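Local atomic coordinates of putative uncharacterized protein lp_3323 (Lactobacillus plantarum, PDB entry 3DC7), a protein that is of unknown function but belongs to the GDSL-like lipase/acylhydrolase family of the SGNH hydrolase clan and so probably hydrolyses ester bonds. Residues 184-189 with 209-214; 118-123 with 173-178. All coordinates share one frame; numbering follows the deposited sequence. Where two conformers were deposited one is given.

Contact 1: residues 184-189 with 209-214; sequences AGMTFA and HRVIAR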
# COMPACT_ATOMS: atom_id res chain seq x y z
N ALA A 184 -12.19 0.57 -1.28
CA ALA A 184 -13.52 0.02 -0.95
C ALA A 184 -14.26 -0.60 -2.15
O ALA A 184 -15.13 -1.46 -1.97
CB ALA A 184 -14.39 1.09 -0.32
N GLY A 185 -13.90 -0.15 -3.35
CA GLY A 185 -14.49 -0.64 -4.58
C GLY A 185 -15.58 0.26 -5.14
O GLY A 185 -16.16 -0.06 -6.17
N MSE A 186 -15.84 1.38 -4.47
CA MSE A 186 -16.96 2.27 -4.79
C MSE A 186 -16.68 3.72 -4.42
O MSE A 186 -15.81 4.01 -3.60
CB MSE A 186 -18.23 1.81 -4.06
CG MSE A 186 -18.16 1.95 -2.55
SE MSE A 186 -19.40 0.79 -1.54
CE MSE A 186 -19.05 -0.90 -2.47
N THR A 187 -17.43 4.63 -5.05
CA THR A 187 -17.44 6.04 -4.68
C THR A 187 -18.88 6.54 -4.69
O THR A 187 -19.64 6.23 -5.61
CB THR A 187 -16.52 6.89 -5.62
OG1 THR A 187 -16.79 8.29 -5.44
CG2 THR A 187 -16.74 6.52 -7.09
N PHE A 188 -19.27 7.28 -3.66
CA PHE A 188 -20.63 7.86 -3.62
C PHE A 188 -20.83 9.06 -4.55
O PHE A 188 -21.95 9.53 -4.75
CB PHE A 188 -21.06 8.20 -2.18
CG PHE A 188 -21.09 7.00 -1.25
CD1 PHE A 188 -21.18 5.70 -1.76
CD2 PHE A 188 -21.06 7.17 0.12
CE1 PHE A 188 -21.21 4.60 -0.90
CE2 PHE A 188 -21.10 6.08 0.98
CZ PHE A 188 -21.17 4.78 0.46
N ALA A 189 -19.73 9.53 -5.15
CA ALA A 189 -19.78 10.57 -6.19
C ALA A 189 -20.34 10.05 -7.53
O ALA A 189 -20.57 10.83 -8.46
CB ALA A 189 -18.41 11.16 -6.39
N HIS A 209 -22.37 -1.16 4.48
CA HIS A 209 -21.79 -1.68 5.70
C HIS A 209 -21.29 -3.12 5.58
O HIS A 209 -20.27 -3.44 6.17
CB HIS A 209 -22.73 -1.52 6.88
CG HIS A 209 -22.73 -0.13 7.44
ND1 HIS A 209 -21.81 0.29 8.37
CD2 HIS A 209 -23.52 0.94 7.18
CE1 HIS A 209 -22.04 1.55 8.68
NE2 HIS A 209 -23.08 1.97 7.97
N ARG A 210 -21.98 -3.97 4.83
CA ARG A 210 -21.53 -5.33 4.60
C ARG A 210 -20.19 -5.32 3.86
O ARG A 210 -19.27 -6.09 4.17
CB ARG A 210 -22.58 -6.13 3.82
CG ARG A 210 -23.78 -6.52 4.66
CD ARG A 210 -24.61 -7.60 3.99
NE ARG A 210 -25.31 -7.13 2.80
CZ ARG A 210 -26.44 -6.42 2.81
NH1 ARG A 210 -27.01 -6.08 3.96
NH2 ARG A 210 -27.00 -6.06 1.67
N VAL A 211 -20.10 -4.43 2.87
CA VAL A 211 -18.86 -4.24 2.10
C VAL A 211 -17.73 -3.82 3.05
O VAL A 211 -16.65 -4.41 3.03
CB VAL A 211 -19.02 -3.20 0.95
CG1 VAL A 211 -17.67 -2.80 0.37
CG2 VAL A 211 -19.91 -3.75 -0.15
N ILE A 212 -17.99 -2.81 3.87
CA ILE A 212 -16.99 -2.28 4.80
C ILE A 212 -16.46 -3.34 5.76
O ILE A 212 -15.26 -3.42 6.00
CB ILE A 212 -17.53 -1.04 5.56
CG1 ILE A 212 -17.66 0.14 4.61
CG2 ILE A 212 -16.62 -0.69 6.74
CD1 ILE A 212 -18.49 1.28 5.14
N ALA A 213 -17.36 -4.17 6.28
CA ALA A 213 -17.02 -5.29 7.15
C ALA A 213 -16.09 -6.28 6.46
O ALA A 213 -15.10 -6.73 7.05
CB ALA A 213 -18.29 -6.00 7.62
N ARG A 214 -16.40 -6.61 5.21
CA ARG A 214 -15.53 -7.48 4.41
C ARG A 214 -14.15 -6.85 4.19
O ARG A 214 -13.13 -7.51 4.34
CB ARG A 214 -16.19 -7.81 3.08
CG ARG A 214 -17.44 -8.68 3.23
CD ARG A 214 -17.90 -9.24 1.89
NE ARG A 214 -18.49 -8.22 1.02
CZ ARG A 214 -19.80 -8.10 0.78
NH1 ARG A 214 -20.69 -8.92 1.33
NH2 ARG A 214 -20.21 -7.15 -0.04

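Contact 2: residues 118-123 with 173-178; sequences MLLTGL and YGVPHL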
# COMPACT_ATOMS: atom_id res chain seq x y z
N MSE A 118 -2.26 14.62 18.18
CA MSE A 118 -2.64 14.40 19.56
C MSE A 118 -3.41 13.11 19.74
O MSE A 118 -3.18 12.40 20.72
CB MSE A 118 -3.40 15.59 20.10
CG MSE A 118 -2.48 16.75 20.38
SE MSE A 118 -3.56 18.32 20.60
CE MSE A 118 -3.93 18.08 22.52
N LEU A 119 -4.30 12.80 18.81
CA LEU A 119 -5.02 11.52 18.84
C LEU A 119 -4.03 10.36 18.84
O LEU A 119 -4.05 9.53 19.74
CB LEU A 119 -5.98 11.39 17.66
CG LEU A 119 -7.29 10.58 17.75
CD1 LEU A 119 -7.66 10.03 16.39
CD2 LEU A 119 -7.28 9.46 18.76
N LEU A 120 -3.17 10.31 17.82
CA LEU A 120 -2.17 9.26 17.67
C LEU A 120 -1.18 9.15 18.84
O LEU A 120 -0.81 8.04 19.21
CB LEU A 120 -1.40 9.45 16.36
CG LEU A 120 -2.23 9.19 15.11
CD1 LEU A 120 -1.57 9.76 13.86
CD2 LEU A 120 -2.52 7.70 14.97
N THR A 121 -0.74 10.28 19.39
CA THR A 121 0.12 10.27 20.58
C THR A 121 -0.63 9.72 21.79
O THR A 121 -0.13 8.86 22.50
CB THR A 121 0.67 11.68 20.89
OG1 THR A 121 1.35 12.17 19.73
CG2 THR A 121 1.65 11.63 22.07
N GLY A 122 -1.85 10.19 22.00
CA GLY A 122 -2.71 9.66 23.06
C GLY A 122 -2.85 8.15 23.03
O GLY A 122 -2.70 7.48 24.06
N LEU A 123 -3.13 7.61 21.84
CA LEU A 123 -3.38 6.18 21.69
C LEU A 123 -2.14 5.33 21.96
O LEU A 123 -2.24 4.26 22.58
CB LEU A 123 -3.91 5.87 20.29
CG LEU A 123 -5.31 6.37 19.92
CD1 LEU A 123 -5.55 6.30 18.43
CD2 LEU A 123 -6.38 5.60 20.68
N TYR A 173 3.43 7.30 13.34
CA TYR A 173 3.18 6.64 14.61
C TYR A 173 3.13 5.14 14.46
O TYR A 173 2.93 4.42 15.43
CB TYR A 173 1.91 7.19 15.24
CG TYR A 173 2.10 8.60 15.73
CD1 TYR A 173 2.01 9.69 14.85
CD2 TYR A 173 2.41 8.85 17.06
CE1 TYR A 173 2.21 11.00 15.28
CE2 TYR A 173 2.61 10.15 17.51
CZ TYR A 173 2.51 11.21 16.62
OH TYR A 173 2.71 12.48 17.08
N GLY A 174 3.32 4.68 13.22
CA GLY A 174 3.34 3.26 12.91
C GLY A 174 1.98 2.61 12.85
O GLY A 174 1.88 1.38 12.85
N VAL A 175 0.93 3.42 12.79
CA VAL A 175 -0.43 2.92 12.84
C VAL A 175 -0.95 2.55 11.45
O VAL A 175 -1.07 3.43 10.60
CB VAL A 175 -1.41 3.96 13.48
CG1 VAL A 175 -2.85 3.43 13.43
CG2 VAL A 175 -1.00 4.26 14.89
N PRO A 176 -1.28 1.27 11.22
CA PRO A 176 -1.82 0.86 9.92
C PRO A 176 -3.02 1.71 9.49
O PRO A 176 -3.80 2.19 10.33
CB PRO A 176 -2.23 -0.59 10.15
CG PRO A 176 -1.30 -1.07 11.24
CD PRO A 176 -1.19 0.13 12.16
N HIS A 177 -3.13 1.93 8.19
CA HIS A 177 -4.18 2.79 7.67
C HIS A 177 -4.95 2.05 6.60
O HIS A 177 -4.38 1.71 5.58
CB HIS A 177 -3.60 4.11 7.13
CG HIS A 177 -4.58 4.94 6.36
ND1 HIS A 177 -4.26 5.58 5.18
CD2 HIS A 177 -5.89 5.22 6.59
CE1 HIS A 177 -5.32 6.22 4.72
NE2 HIS A 177 -6.33 6.02 5.56
N LEU A 178 -6.22 1.79 6.86
CA LEU A 178 -7.12 1.21 5.88
C LEU A 178 -7.91 2.32 5.17
O LEU A 178 -8.77 2.97 5.79
CB LEU A 178 -8.08 0.22 6.55
CG LEU A 178 -9.28 -0.33 5.75
CD1 LEU A 178 -8.87 -0.96 4.43
CD2 LEU A 178 -10.01 -1.36 6.60

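Contact 1: residues 184-189 with 209-214
A184 passes V211 where the chain leaves helix 180-183, and the nearest CA atoms are those of A184 and I212, 7.1 Å apart. The carbonyl O of A184 lies 3.7 Å from V211 CG1, a plain van der Waals approach. G185, the first residue past the helix to leave helical angles, has a positive phi of 99°; a side chain there would be pressed against the carbonyl O of A184, so only a residue without a beta carbon fits comfortably.

The side-chain contact is made by M186, a selenomethionine, and V211, which meet tip to tip. CG of M186 stands between its backbone N and carbonyl carbon (chi1 66°), and the chain bends at chi3, bringing the terminal methyl CE to the helix. There CE rests against both branches of V211, at 3.7 Å from CG1 and 3.8 Å from CG2. A long, flexible selenoether chain, standing in for methionine's thioether, suits this reach from a loop, while the short, forked valine gives the buried side of the helix a compact apolar surface. Y197 of helix 191-197 touches both M186 and V211 and so joins this packing.

Further on, Q193 uses its amide to hold the loop backbone, bonding to the N of T187 and, weakly, to the O of G185. T187 OG1 accepts from A189 N at 3.2 Å, an ST turn that rounds off the segment before helix 191-197. The whole is buried helix-to-loop packing, in which helix 206-223 lies against the connection following the last sheet strand, as part of the alpha/beta/alpha sandwich of SGNH hydrolases.

Contact 2: residues 118-123 with 173-178
The hydroxyl of T121 sits between its own helix and the ring of Y173: OG1 is hydrogen-bonded to the carbonyl O of M117, one turn back, and lies 3.0 Å from Y173 OH. Its placement follows from chi1 of -56°, which sets OG1 beside the backbone N. Threonine suits this partly exposed helix position, because the backbone carbonyl satisfies its hydroxyl whatever the tyrosine does.

The larger part of the contact is apolar. L120 crosses the ring of Y173 obliquely and lays CB over one face, 3.7 Å from the ring centroid and 15° off the normal, a CH-pi contact. L120 CD1 reaches Y173 CD1 at 3.7 Å, while the other branch, CD2, goes to V175 CG2 at 3.8 Å. The forked leucine thus serves two partners, and F134 of strand 132-136 also packs on both L120 and V175. Between Y173 and V175 the chain turns sharply at G174, whose positive phi completes a Schellman motif ending helix 159-173.

I190 of the third subunit packs on T121 and Y173. Replacing Y173 by a small residue such as alanine is likely to leave L120 CB without its aromatic cover and open a gap beside that isoleucine. The chemistry implies a contact carried chiefly by dispersion, with the two hydroxyls at one end of the ring.

Overall arrangement
From the N terminus, after the first three strands, helix 112-126 carries 118-123. The chain then runs through strand 132-136 and helix 159-173, and contact 2 closes this loop of 49 residues as the chain turns into the edge strand 177-179. Helix 180-183 follows at once, and contact 1 closes a shorter loop of 19 residues, containing helix 191-197, on helix 206-223. The two loops follow in series, neither enclosing nor crossing the other. Their contacts lie on opposite sides of the chain's centre, about 23 Å between centres, joining helices 112-126 and 206-223 to the elements before and after strand 177-179. Both border neighbouring subunits, contact 1 the second (T187 on Y173 there) and contact 2 the third.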